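Local coordinates for putative type VI secretion protein (Escherichia coli, PDB 6SJL) that probably acts as a phospholipase effector of the type VI secretion system, attacking the membrane lipids of target cells, at residues E166-A171 against A218-K223; M285-Y290 against G308-I313; T379-I384 against V401-F406. All blocks are in the same frame, centred on the assembly; numbering follows the deposited sequence.

In the fold
The three contacts follow one another along the chain, each closing before the next opens, and none touches another. Contact 1 packs helix 156-177 against helix 215-225 beside the large mixed sheet. Contact 2 lies nearest the centre of the chain, just beyond the ends of strands 278-284 and 303-306 of that same sheet, where the probable catalytic histidine sits; its centre is about 35 Å from that of contact 1. Contact 3 belongs to a separate three-stranded antiparallel sheet, about 27 Å from contact 2 and about 57 Å from contact 1 between centres. The protein thus joins a hydrolase-like core to an additional sheet well away from the probable active site.

Contact 1. Residues E166-A171 against A218-K223; sequences ERITQA and ARAIAK
Thr169 meets Ala220 and Lys223 where two neighbouring helices run side by side, their short axes 7.7 Å apart and only 22° from parallel. Starting at the base of the threonine, Thr169 CB lies 3.7 Å from Ala220 O. The hydroxyl branch then reaches across: Thr169 OG1 donates a hydrogen bond to Ala220 O at 2.6 Å, coming in from the side of the carbonyl at a C=O...donor angle of 107° and somewhat tilted from its plane. Thr169 OG1 also lies 3.4 Å from Ala220 CB. The methyl branch, CG2, stands anti to the backbone N and beside the carbonyl carbon, which brings it against the lysine: Thr169 CG2 is 4.1 Å from Lys223 CG, and the bend at the last lysine torsion turns Lys223 NZ back to 3.9 Å from Thr169 CG2.

On the buried side, Ile168 CG2 makes loose contact with Ala220 CB at 4.4 Å and with Ile221. Both isoleucines also rest on strand 184-195, at Phe191 and Ile189, so the helix pair packs on the central sheet. The chemistry is that of apolar packing toward the sheet with a single hydroxyl-to-carbonyl bond tying the helices together above it.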
ATOM      1  N   GLU E 166     -15.961  43.118 -10.202  1.00 67.06           N
ATOM      2  CA  GLU E 166     -15.917  42.869 -11.643  1.00 67.06           C
ATOM      3  C   GLU E 166     -17.094  43.518 -12.361  1.00 67.06           C
ATOM      4  O   GLU E 166     -16.945  44.055 -13.463  1.00 67.06           O
ATOM      5  CB  GLU E 166     -15.877  41.374 -11.919  1.00 67.06           C
ATOM      6  CG  GLU E 166     -14.820  40.661 -11.121  1.00 67.06           C
ATOM      7  CD  GLU E 166     -14.937  39.160 -11.206  1.00 67.06           C
ATOM      8  OE1 GLU E 166     -13.906  38.507 -11.465  1.00 67.06           O
ATOM      9  OE2 GLU E 166     -16.050  38.628 -11.013  1.00 67.06           O
ATOM     10  N   ARG E 167     -18.272  43.496 -11.746  1.00 66.65           N
ATOM     11  CA  ARG E 167     -19.439  44.120 -12.353  1.00 66.65           C
ATOM     12  C   ARG E 167     -19.322  45.637 -12.379  1.00 66.65           C
ATOM     13  O   ARG E 167     -19.823  46.274 -13.305  1.00 66.65           O
ATOM     14  CB  ARG E 167     -20.694  43.704 -11.597  1.00 66.65           C
ATOM     15  CG  ARG E 167     -21.122  42.283 -11.827  1.00 66.65           C
ATOM     16  CD  ARG E 167     -21.754  42.116 -13.171  1.00 66.65           C
ATOM     17  NE  ARG E 167     -21.944  40.709 -13.488  1.00 66.65           N
ATOM     18  CZ  ARG E 167     -23.015  40.004 -13.143  1.00 66.65           C
ATOM     19  NH1 ARG E 167     -24.003  40.577 -12.472  1.00 66.65           N
ATOM     20  NH2 ARG E 167     -23.102  38.725 -13.478  1.00 66.65           N
ATOM     21  N   ILE E 168     -18.674  46.231 -11.380  1.00 67.80           N
ATOM     22  CA  ILE E 168     -18.424  47.666 -11.391  1.00 67.80           C
ATOM     23  C   ILE E 168     -17.502  48.032 -12.538  1.00 67.80           C
ATOM     24  O   ILE E 168     -17.749  48.998 -13.270  1.00 67.80           O
ATOM     25  CB  ILE E 168     -17.828  48.104 -10.044  1.00 67.80           C
ATOM     26  CG1 ILE E 168     -18.917  48.245  -8.998  1.00 67.80           C
ATOM     27  CG2 ILE E 168     -17.066  49.394 -10.198  1.00 67.80           C
ATOM     28  CD1 ILE E 168     -18.406  48.097  -7.606  1.00 67.80           C
ATOM     29  N   THR E 169     -16.416  47.277 -12.700  1.00 70.93           N
ATOM     30  CA  THR E 169     -15.562  47.454 -13.868  1.00 70.93           C
ATOM     31  C   THR E 169     -16.372  47.407 -15.152  1.00 70.93           C
ATOM     32  O   THR E 169     -16.278  48.305 -15.990  1.00 70.93           O
ATOM     33  CB  THR E 169     -14.472  46.386 -13.893  1.00 70.93           C
ATOM     34  OG1 THR E 169     -13.409  46.769 -13.021  1.00 70.93           O
ATOM     35  CG2 THR E 169     -13.937  46.204 -15.287  1.00 70.93           C
ATOM     36  N   GLN E 170     -17.193  46.373 -15.310  1.00 72.12           N
ATOM     37  CA  GLN E 170     -17.911  46.181 -16.564  1.00 72.12           C
ATOM     38  C   GLN E 170     -18.926  47.295 -16.802  1.00 72.12           C
ATOM     39  O   GLN E 170     -19.083  47.774 -17.930  1.00 72.12           O
ATOM     40  CB  GLN E 170     -18.550  44.795 -16.545  1.00 72.12           C
ATOM     41  CG  GLN E 170     -19.087  44.274 -17.848  1.00 72.12           C
ATOM     42  CD  GLN E 170     -20.582  44.406 -17.963  1.00 72.12           C
ATOM     43  OE1 GLN E 170     -21.294  44.401 -16.962  1.00 72.12           O
ATOM     44  NE2 GLN E 170     -21.074  44.474 -19.186  1.00 72.12           N
ATOM     45  N   ALA E 171     -19.579  47.770 -15.744  1.00 71.84           N
ATOM     46  CA  ALA E 171     -20.558  48.840 -15.894  1.00 71.84           C
ATOM     47  C   ALA E 171     -19.891  50.164 -16.228  1.00 71.84           C
ATOM     48  O   ALA E 171     -20.430  50.957 -17.004  1.00 71.84           O
ATOM     49  CB  ALA E 171     -21.393  48.971 -14.624  1.00 71.84           C
ATOM     50  N   ALA E 218     -10.633  50.240  -6.034  1.00 72.56           N
ATOM     51  CA  ALA E 218      -9.899  51.198  -6.848  1.00 72.56           C
ATOM     52  C   ALA E 218      -9.428  50.560  -8.141  1.00 72.56           C
ATOM     53  O   ALA E 218      -9.531  51.162  -9.212  1.00 72.56           O
ATOM     54  CB  ALA E 218      -8.718  51.755  -6.068  1.00 72.56           C
ATOM     55  N   ARG E 219      -8.912  49.335  -8.063  1.00 72.96           N
ATOM     56  CA  ARG E 219      -8.515  48.625  -9.271  1.00 72.96           C
ATOM     57  C   ARG E 219      -9.692  48.431 -10.209  1.00 72.96           C
ATOM     58  O   ARG E 219      -9.543  48.530 -11.429  1.00 72.96           O
ATOM     59  CB  ARG E 219      -7.913  47.274  -8.912  1.00 72.96           C
ATOM     60  CG  ARG E 219      -6.427  47.275  -8.718  1.00 72.96           C
ATOM     61  CD  ARG E 219      -5.971  45.894  -8.336  1.00 72.96           C
ATOM     62  NE  ARG E 219      -5.690  45.815  -6.911  1.00 72.96           N
ATOM     63  CZ  ARG E 219      -6.111  44.835  -6.125  1.00 72.96           C
ATOM     64  NH1 ARG E 219      -6.837  43.851  -6.631  1.00 72.96           N
ATOM     65  NH2 ARG E 219      -5.814  44.845  -4.836  1.00 72.96           N
ATOM     66  N   ALA E 220     -10.871  48.154  -9.658  1.00 72.92           N
ATOM     67  CA  ALA E 220     -12.047  47.940 -10.490  1.00 72.92           C
ATOM     68  C   ALA E 220     -12.475  49.226 -11.179  1.00 72.92           C
ATOM     69  O   ALA E 220     -12.750  49.232 -12.386  1.00 72.92           O
ATOM     70  CB  ALA E 220     -13.180  47.380  -9.641  1.00 72.92           C
ATOM     71  N   ILE E 221     -12.528  50.326 -10.429  1.00 74.51           N
ATOM     72  CA  ILE E 221     -12.889  51.610 -11.018  1.00 74.51           C
ATOM     73  C   ILE E 221     -11.892  51.994 -12.097  1.00 74.51           C
ATOM     74  O   ILE E 221     -12.272  52.473 -13.169  1.00 74.51           O
ATOM     75  CB  ILE E 221     -12.975  52.700  -9.940  1.00 74.51           C
ATOM     76  CG1 ILE E 221     -13.964  52.316  -8.856  1.00 74.51           C
ATOM     77  CG2 ILE E 221     -13.412  53.993 -10.561  1.00 74.51           C
ATOM     78  CD1 ILE E 221     -13.918  53.217  -7.668  1.00 74.51           C
ATOM     79  N   ALA E 222     -10.603  51.779 -11.834  1.00 77.51           N
ATOM     80  CA  ALA E 222      -9.570  52.162 -12.785  1.00 77.51           C
ATOM     81  C   ALA E 222      -9.630  51.311 -14.041  1.00 77.51           C
ATOM     82  O   ALA E 222      -9.500  51.830 -15.150  1.00 77.51           O
ATOM     83  CB  ALA E 222      -8.200  52.060 -12.129  1.00 77.51           C
ATOM     84  N   LYS E 223      -9.833  50.004 -13.893  1.00 75.88           N
ATOM     85  CA  LYS E 223      -9.965  49.138 -15.056  1.00 75.88           C
ATOM     86  C   LYS E 223     -11.209  49.474 -15.863  1.00 75.88           C
ATOM     87  O   LYS E 223     -11.235  49.259 -17.078  1.00 75.88           O
ATOM     88  CB  LYS E 223      -9.994  47.682 -14.605  1.00 75.88           C
ATOM     89  CG  LYS E 223      -9.902  46.674 -15.710  1.00 75.88           C
ATOM     90  CD  LYS E 223      -9.779  45.284 -15.138  1.00 75.88           C
ATOM     91  CE  LYS E 223      -9.803  44.234 -16.228  1.00 75.88           C
ATOM     92  NZ  LYS E 223     -11.046  44.300 -17.036  1.00 75.88           N
TER

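Contact 2. Residues M285-Y290 against G308-I313; sequences MNEYRY and GAHSDI
Glu287 reaches His310 because its CG stands anti to the backbone N (chi1 170°) and the chain then bends at the next torsion (chi2 61°), turning the carboxylate toward the backbone at His310. There Glu287 OE1 accepts a weak hydrogen bond from His310 N at 3.2 Å and also lies against His310 CB. The carboxylate and imidazole planes are 62° apart.

Arg289 grips the carboxylate side-on, with a salt bridge from Arg289 NE to Glu287 OE2 at 2.8 Å and a further bond from Arg289 NH2 to Glu287 OE1 at 3.1 Å. OE2 receives NE on its syn lone pair and takes a second bond, from Arg289 N, above the carboxylate plane. OE1 is also bound by Ser489 OG. The guanidinium brings its edge to the histidine, with Arg289 NH2 3.3 Å from His310 CB.

His310 is probably the histidine of a Ser-His-Asp triad, as in alpha/beta hydrolases: ND1 is hydrogen-bonded to Asp245, and NE2 weakly to Ser197. Glu287, fixed by Arg289, would then be a second-shell group that could help to position the backbone carrying this histidine.

Farther back, Asn286 N donates to Gly308 O at 3.1 Å, joining the two loops. Asp312 OD2 uses its anti lone pair to take Ala309 N at 3.0 Å, and also accepts from His487 N.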
ATOM      1  N   MET E 285     -41.097  41.503  10.076  1.00 51.54           N
ATOM      2  CA  MET E 285     -41.632  41.252  11.406  1.00 51.54           C
ATOM      3  C   MET E 285     -42.024  39.796  11.562  1.00 51.54           C
ATOM      4  O   MET E 285     -41.827  39.203  12.624  1.00 51.54           O
ATOM      5  CB  MET E 285     -42.837  42.142  11.681  1.00 51.54           C
ATOM      6  CG  MET E 285     -42.529  43.593  11.844  1.00 51.54           C
ATOM      7  SD  MET E 285     -43.675  44.425  12.931  1.00 51.54           S
ATOM      8  CE  MET E 285     -45.204  43.693  12.398  1.00 51.54           C
ATOM      9  N   ASN E 286     -42.573  39.205  10.510  1.00 49.79           N
ATOM     10  CA  ASN E 286     -43.174  37.886  10.571  1.00 49.79           C
ATOM     11  C   ASN E 286     -42.311  36.827   9.922  1.00 49.79           C
ATOM     12  O   ASN E 286     -42.832  35.879   9.336  1.00 49.79           O
ATOM     13  CB  ASN E 286     -44.558  37.916   9.942  1.00 49.79           C
ATOM     14  CG  ASN E 286     -45.431  38.969  10.548  1.00 49.79           C
ATOM     15  OD1 ASN E 286     -45.339  39.246  11.729  1.00 49.79           O
ATOM     16  ND2 ASN E 286     -46.278  39.568   9.747  1.00 49.79           N
ATOM     17  N   GLU E 287     -41.004  36.968  10.017  1.00 48.96           N
ATOM     18  CA  GLU E 287     -40.072  35.925   9.648  1.00 48.96           C
ATOM     19  C   GLU E 287     -39.562  35.289  10.927  1.00 48.96           C
ATOM     20  O   GLU E 287     -39.044  35.987  11.797  1.00 48.96           O
ATOM     21  CB  GLU E 287     -38.932  36.495   8.816  1.00 48.96           C
ATOM     22  CG  GLU E 287     -37.809  35.546   8.588  1.00 48.96           C
ATOM     23  CD  GLU E 287     -38.219  34.319   7.840  1.00 48.96           C
ATOM     24  OE1 GLU E 287     -39.159  34.360   7.032  1.00 48.96           O
ATOM     25  OE2 GLU E 287     -37.599  33.284   8.069  1.00 48.96           O
ATOM     26  N   TYR E 288     -39.740  33.973  11.056  1.00 49.45           N
ATOM     27  CA  TYR E 288     -39.442  33.261  12.289  1.00 49.45           C
ATOM     28  C   TYR E 288     -38.571  32.044  12.073  1.00 49.45           C
ATOM     29  O   TYR E 288     -38.349  31.292  13.018  1.00 49.45           O
ATOM     30  CB  TYR E 288     -40.721  32.810  12.988  1.00 49.45           C
ATOM     31  CG  TYR E 288     -41.732  33.892  13.146  1.00 49.45           C
ATOM     32  CD1 TYR E 288     -41.494  34.957  13.971  1.00 49.45           C
ATOM     33  CD2 TYR E 288     -42.917  33.854  12.460  1.00 49.45           C
ATOM     34  CE1 TYR E 288     -42.402  35.939  14.112  1.00 49.45           C
ATOM     35  CE2 TYR E 288     -43.829  34.839  12.595  1.00 49.45           C
ATOM     36  CZ  TYR E 288     -43.570  35.877  13.427  1.00 49.45           C
ATOM     37  OH  TYR E 288     -44.480  36.887  13.576  1.00 49.45           O
ATOM     38  N   ARG E 289     -38.089  31.821  10.863  1.00 47.05           N
ATOM     39  CA  ARG E 289     -37.393  30.587  10.566  1.00 47.05           C
ATOM     40  C   ARG E 289     -36.073  30.527  11.308  1.00 47.05           C
ATOM     41  O   ARG E 289     -35.507  31.542  11.706  1.00 47.05           O
ATOM     42  CB  ARG E 289     -37.158  30.453   9.072  1.00 47.05           C
ATOM     43  CG  ARG E 289     -38.311  29.894   8.330  1.00 47.05           C
ATOM     44  CD  ARG E 289     -38.036  29.865   6.876  1.00 47.05           C
ATOM     45  NE  ARG E 289     -38.131  31.190   6.311  1.00 47.05           N
ATOM     46  CZ  ARG E 289     -38.037  31.457   5.020  1.00 47.05           C
ATOM     47  NH1 ARG E 289     -37.831  30.478   4.165  1.00 47.05           N
ATOM     48  NH2 ARG E 289     -38.132  32.698   4.596  1.00 47.05           N
ATOM     49  N   TYR E 290     -35.600  29.308  11.516  1.00 47.87           N
ATOM     50  CA  TYR E 290     -34.358  29.117  12.242  1.00 47.87           C
ATOM     51  C   TYR E 290     -33.170  29.587  11.426  1.00 47.87           C
ATOM     52  O   TYR E 290     -32.244  30.203  11.961  1.00 47.87           O
ATOM     53  CB  TYR E 290     -34.203  27.650  12.613  1.00 47.87           C
ATOM     54  CG  TYR E 290     -32.898  27.359  13.275  1.00 47.87           C
ATOM     55  CD1 TYR E 290     -32.757  27.478  14.636  1.00 47.87           C
ATOM     56  CD2 TYR E 290     -31.800  26.971  12.536  1.00 47.87           C
ATOM     57  CE1 TYR E 290     -31.568  27.227  15.237  1.00 47.87           C
ATOM     58  CE2 TYR E 290     -30.612  26.725  13.128  1.00 47.87           C
ATOM     59  CZ  TYR E 290     -30.498  26.849  14.480  1.00 47.87           C
ATOM     60  OH  TYR E 290     -29.296  26.594  15.079  1.00 47.87           O
ATOM     61  N   GLY E 308     -44.637  40.923   7.578  1.00 50.75           N
ATOM     62  CA  GLY E 308     -44.428  40.060   6.435  1.00 50.75           C
ATOM     63  C   GLY E 308     -43.250  39.153   6.677  1.00 50.75           C
ATOM     64  O   GLY E 308     -42.369  39.432   7.474  1.00 50.75           O
ATOM     65  N   ALA E 309     -43.212  38.063   5.939  1.00 49.65           N
ATOM     66  CA  ALA E 309     -42.144  37.090   6.082  1.00 49.65           C
ATOM     67  C   ALA E 309     -40.906  37.623   5.391  1.00 49.65           C
ATOM     68  O   ALA E 309     -40.788  38.812   5.104  1.00 49.65           O
ATOM     69  CB  ALA E 309     -42.566  35.740   5.526  1.00 49.65           C
ATOM     70  N   HIS E 310     -39.948  36.748   5.134  1.00 49.01           N
ATOM     71  CA  HIS E 310     -38.692  37.182   4.546  1.00 49.01           C
ATOM     72  C   HIS E 310     -38.903  37.768   3.158  1.00 49.01           C
ATOM     73  O   HIS E 310     -38.656  38.952   2.931  1.00 49.01           O
ATOM     74  CB  HIS E 310     -37.735  36.008   4.503  1.00 49.01           C
ATOM     75  CG  HIS E 310     -36.321  36.400   4.259  1.00 49.01           C
ATOM     76  ND1 HIS E 310     -35.699  37.403   4.961  1.00 49.01           N
ATOM     77  CD2 HIS E 310     -35.403  35.909   3.401  1.00 49.01           C
ATOM     78  CE1 HIS E 310     -34.457  37.519   4.538  1.00 49.01           C
ATOM     79  NE2 HIS E 310     -34.252  36.619   3.599  1.00 49.01           N
ATOM     80  N   SER E 311     -39.356  36.952   2.214  1.00 51.07           N
ATOM     81  CA  SER E 311     -39.598  37.441   0.870  1.00 51.07           C
ATOM     82  C   SER E 311     -40.862  38.266   0.756  1.00 51.07           C
ATOM     83  O   SER E 311     -41.200  38.688  -0.346  1.00 51.07           O
ATOM     84  CB  SER E 311     -39.656  36.291  -0.119  1.00 51.07           C
ATOM     85  OG  SER E 311     -38.586  35.403   0.073  1.00 51.07           O
ATOM     86  N   ASP E 312     -41.589  38.485   1.842  1.00 52.55           N
ATOM     87  CA  ASP E 312     -42.606  39.519   1.807  1.00 52.55           C
ATOM     88  C   ASP E 312     -42.002  40.891   1.943  1.00 52.55           C
ATOM     89  O   ASP E 312     -42.676  41.881   1.673  1.00 52.55           O
ATOM     90  CB  ASP E 312     -43.633  39.308   2.902  1.00 52.55           C
ATOM     91  CG  ASP E 312     -44.541  38.179   2.607  1.00 52.55           C
ATOM     92  OD1 ASP E 312     -44.868  37.994   1.430  1.00 52.55           O
ATOM     93  OD2 ASP E 312     -44.940  37.485   3.543  1.00 52.55           O
ATOM     94  N   ILE E 313     -40.760  40.964   2.386  1.00 51.70           N
ATOM     95  CA  ILE E 313     -40.005  42.204   2.423  1.00 51.70           C
ATOM     96  C   ILE E 313     -39.112  42.327   1.205  1.00 51.70           C
ATOM     97  O   ILE E 313     -38.977  43.405   0.633  1.00 51.70           O
ATOM     98  CB  ILE E 313     -39.202  42.247   3.734  1.00 51.70           C
ATOM     99  CG1 ILE E 313     -40.131  41.940   4.897  1.00 51.70           C
ATOM    100  CG2 ILE E 313     -38.504  43.557   3.920  1.00 51.70           C
ATOM    101  CD1 ILE E 313     -41.290  42.846   5.018  1.00 51.70           C
TER

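Contact 3. Residues T379-I384 against V401-F406; sequences TKIRSI and VGAAVF
Arg382 N donates to Gly402 O at 2.6 Å, and in return Gly402 N donates to Arg382 O at 2.8 Å. Two residues back, the same reciprocal pair of hydrogen bonds recurs: Lys380 N to Ala404 O at 2.8 Å and Ala404 N to Lys380 O at 3.1 Å. These are the hydrogen-bonded pairs of an antiparallel ladder; Thr379 with Val405, Ile381 with Ala403 and Ser383 with Val401 are the non-hydrogen-bonded ones, where CA-H...O contacts such as Ala403 CA to Lys380 O fill in.

Strand 398-409 is the middle strand of a three-stranded antiparallel sheet, bonded on its other edge to strand 328-341, and each face of the sheet has a helix packed against it. On the face of Thr379, Ile381 and Val405 that helix is 350-364. Here Ile381 and Val401 lie side by side, Ile381 CG2 3.8 Å from Val401 CG1, and the Thr379 hydroxyl is hydrogen-bonded to Glu356.

The face of Lys380, Arg382 and Ala404 looks to helix 72-85. Lys380 crosses Phe406 at a slant: Lys380 CG is 3.5 Å from Phe406 CB, and a bend at chi2 (-65°) turns the chain so that Lys380 CE comes 3.8 Å from Phe406 CD2. Arg382 instead runs fully extended from CG to NE, and that NE makes a salt bridge with Glu84. Ile384 CG2 sits over the centre of one face of the Arg382 guanidinium, 3.6 Å above the plane.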
ATOM      1  N   THR E 379     -55.518  20.097  12.982  1.00 62.70           N
ATOM      2  CA  THR E 379     -54.676  19.002  13.456  1.00 62.70           C
ATOM      3  C   THR E 379     -54.971  17.804  12.571  1.00 62.70           C
ATOM      4  O   THR E 379     -56.045  17.213  12.653  1.00 62.70           O
ATOM      5  CB  THR E 379     -54.923  18.671  14.919  1.00 62.70           C
ATOM      6  OG1 THR E 379     -54.504  19.766  15.734  1.00 62.70           O
ATOM      7  CG2 THR E 379     -54.144  17.454  15.312  1.00 62.70           C
ATOM      8  N   LYS E 380     -54.026  17.471  11.705  1.00 61.65           N
ATOM      9  CA  LYS E 380     -54.151  16.314  10.839  1.00 61.65           C
ATOM     10  C   LYS E 380     -53.778  15.054  11.601  1.00 61.65           C
ATOM     11  O   LYS E 380     -52.876  15.070  12.435  1.00 61.65           O
ATOM     12  CB  LYS E 380     -53.238  16.461   9.629  1.00 61.65           C
ATOM     13  CG  LYS E 380     -53.629  17.525   8.653  1.00 61.65           C
ATOM     14  CD  LYS E 380     -54.940  17.235   7.995  1.00 61.65           C
ATOM     15  CE  LYS E 380     -55.203  18.216   6.887  1.00 61.65           C
ATOM     16  NZ  LYS E 380     -56.607  18.158   6.433  1.00 61.65           N
ATOM     17  N   ILE E 381     -54.473  13.959  11.313  1.00 64.03           N
ATOM     18  CA  ILE E 381     -54.132  12.655  11.863  1.00 64.03           C
ATOM     19  C   ILE E 381     -53.849  11.702  10.718  1.00 64.03           C
ATOM     20  O   ILE E 381     -54.516  11.740   9.683  1.00 64.03           O
ATOM     21  CB  ILE E 381     -55.233  12.073  12.766  1.00 64.03           C
ATOM     22  CG1 ILE E 381     -55.841  13.141  13.654  1.00 64.03           C
ATOM     23  CG2 ILE E 381     -54.665  11.012  13.651  1.00 64.03           C
ATOM     24  CD1 ILE E 381     -57.035  12.633  14.387  1.00 64.03           C
ATOM     25  N   ARG E 382     -52.860  10.850  10.914  1.00 63.17           N
ATOM     26  CA  ARG E 382     -52.522   9.783   9.994  1.00 63.17           C
ATOM     27  C   ARG E 382     -52.533   8.489  10.783  1.00 63.17           C
ATOM     28  O   ARG E 382     -52.168   8.483  11.957  1.00 63.17           O
ATOM     29  CB  ARG E 382     -51.152  10.015   9.379  1.00 63.17           C
ATOM     30  CG  ARG E 382     -50.754   9.048   8.316  1.00 63.17           C
ATOM     31  CD  ARG E 382     -49.355   9.346   7.888  1.00 63.17           C
ATOM     32  NE  ARG E 382     -48.939   8.547   6.750  1.00 63.17           N
ATOM     33  CZ  ARG E 382     -47.995   7.623   6.801  1.00 63.17           C
ATOM     34  NH1 ARG E 382     -47.375   7.378   7.940  1.00 63.17           N
ATOM     35  NH2 ARG E 382     -47.673   6.948   5.713  1.00 63.17           N
ATOM     36  N   SER E 383     -52.970   7.400  10.163  1.00 64.98           N
ATOM     37  CA  SER E 383     -52.905   6.105  10.828  1.00 64.98           C
ATOM     38  C   SER E 383     -52.769   5.024   9.775  1.00 64.98           C
ATOM     39  O   SER E 383     -53.672   4.842   8.958  1.00 64.98           O
ATOM     40  CB  SER E 383     -54.133   5.850  11.687  1.00 64.98           C
ATOM     41  OG  SER E 383     -55.260   5.605  10.877  1.00 64.98           O
ATOM     42  N   ILE E 384     -51.649   4.312   9.797  1.00 64.58           N
ATOM     43  CA  ILE E 384     -51.385   3.241   8.856  1.00 64.58           C
ATOM     44  C   ILE E 384     -51.297   1.928   9.620  1.00 64.58           C
ATOM     45  O   ILE E 384     -51.290   1.895  10.848  1.00 64.58           O
ATOM     46  CB  ILE E 384     -50.104   3.481   8.047  1.00 64.58           C
ATOM     47  CG1 ILE E 384     -48.917   3.607   8.984  1.00 64.58           C
ATOM     48  CG2 ILE E 384     -50.239   4.722   7.217  1.00 64.58           C
ATOM     49  CD1 ILE E 384     -47.616   3.475   8.289  1.00 64.58           C
ATOM     50  N   VAL E 401     -50.052   5.894  14.462  1.00 64.31           N
ATOM     51  CA  VAL E 401     -50.805   7.135  14.415  1.00 64.31           C
ATOM     52  C   VAL E 401     -49.832   8.296  14.466  1.00 64.31           C
ATOM     53  O   VAL E 401     -49.098   8.454  15.443  1.00 64.31           O
ATOM     54  CB  VAL E 401     -51.814   7.224  15.563  1.00 64.31           C
ATOM     55  CG1 VAL E 401     -52.527   8.555  15.517  1.00 64.31           C
ATOM     56  CG2 VAL E 401     -52.796   6.116  15.445  1.00 64.31           C
ATOM     57  N   GLY E 402     -49.835   9.110  13.428  1.00 62.52           N
ATOM     58  CA  GLY E 402     -49.096  10.361  13.422  1.00 62.52           C
ATOM     59  C   GLY E 402     -50.053  11.531  13.348  1.00 62.52           C
ATOM     60  O   GLY E 402     -51.043  11.478  12.626  1.00 62.52           O
ATOM     61  N   ALA E 403     -49.746  12.584  14.094  1.00 62.04           N
ATOM     62  CA  ALA E 403     -50.570  13.779  14.084  1.00 62.04           C
ATOM     63  C   ALA E 403     -49.704  15.023  14.170  1.00 62.04           C
ATOM     64  O   ALA E 403     -48.790  15.098  14.989  1.00 62.04           O
ATOM     65  CB  ALA E 403     -51.570  13.772  15.232  1.00 62.04           C
ATOM     66  N   ALA E 404     -50.016  16.007  13.333  1.00 59.38           N
ATOM     67  CA  ALA E 404     -49.346  17.295  13.358  1.00 59.38           C
ATOM     68  C   ALA E 404     -50.378  18.383  13.139  1.00 59.38           C
ATOM     69  O   ALA E 404     -51.511  18.121  12.743  1.00 59.38           O
ATOM     70  CB  ALA E 404     -48.257  17.384  12.300  1.00 59.38           C
ATOM     71  N   VAL E 405     -49.970  19.613  13.404  1.00 57.91           N
ATOM     72  CA  VAL E 405     -50.796  20.781  13.141  1.00 57.91           C
ATOM     73  C   VAL E 405     -50.559  21.207  11.702  1.00 57.91           C
ATOM     74  O   VAL E 405     -49.415  21.391  11.284  1.00 57.91           O
ATOM     75  CB  VAL E 405     -50.469  21.921  14.110  1.00 57.91           C
ATOM     76  CG1 VAL E 405     -51.495  22.997  13.998  1.00 57.91           C
ATOM     77  CG2 VAL E 405     -50.411  21.401  15.495  1.00 57.91           C
ATOM     78  N   PHE E 406     -51.629  21.331  10.938  1.00 57.63           N
ATOM     79  CA  PHE E 406     -51.544  21.725   9.547  1.00 57.63           C
ATOM     80  C   PHE E 406     -52.106  23.121   9.360  1.00 57.63           C
ATOM     81  O   PHE E 406     -52.919  23.592  10.151  1.00 57.63           O
ATOM     82  CB  PHE E 406     -52.304  20.758   8.667  1.00 57.63           C
ATOM     83  CG  PHE E 406     -51.761  20.645   7.295  1.00 57.63           C
ATOM     84  CD1 PHE E 406     -50.467  20.257   7.088  1.00 57.63           C
ATOM     85  CD2 PHE E 406     -52.554  20.895   6.212  1.00 57.63           C
ATOM     86  CE1 PHE E 406     -49.976  20.137   5.830  1.00 57.63           C
ATOM     87  CE2 PHE E 406     -52.064  20.786   4.958  1.00 57.63           C
ATOM     88  CZ  PHE E 406     -50.778  20.399   4.763  1.00 57.63           C
TER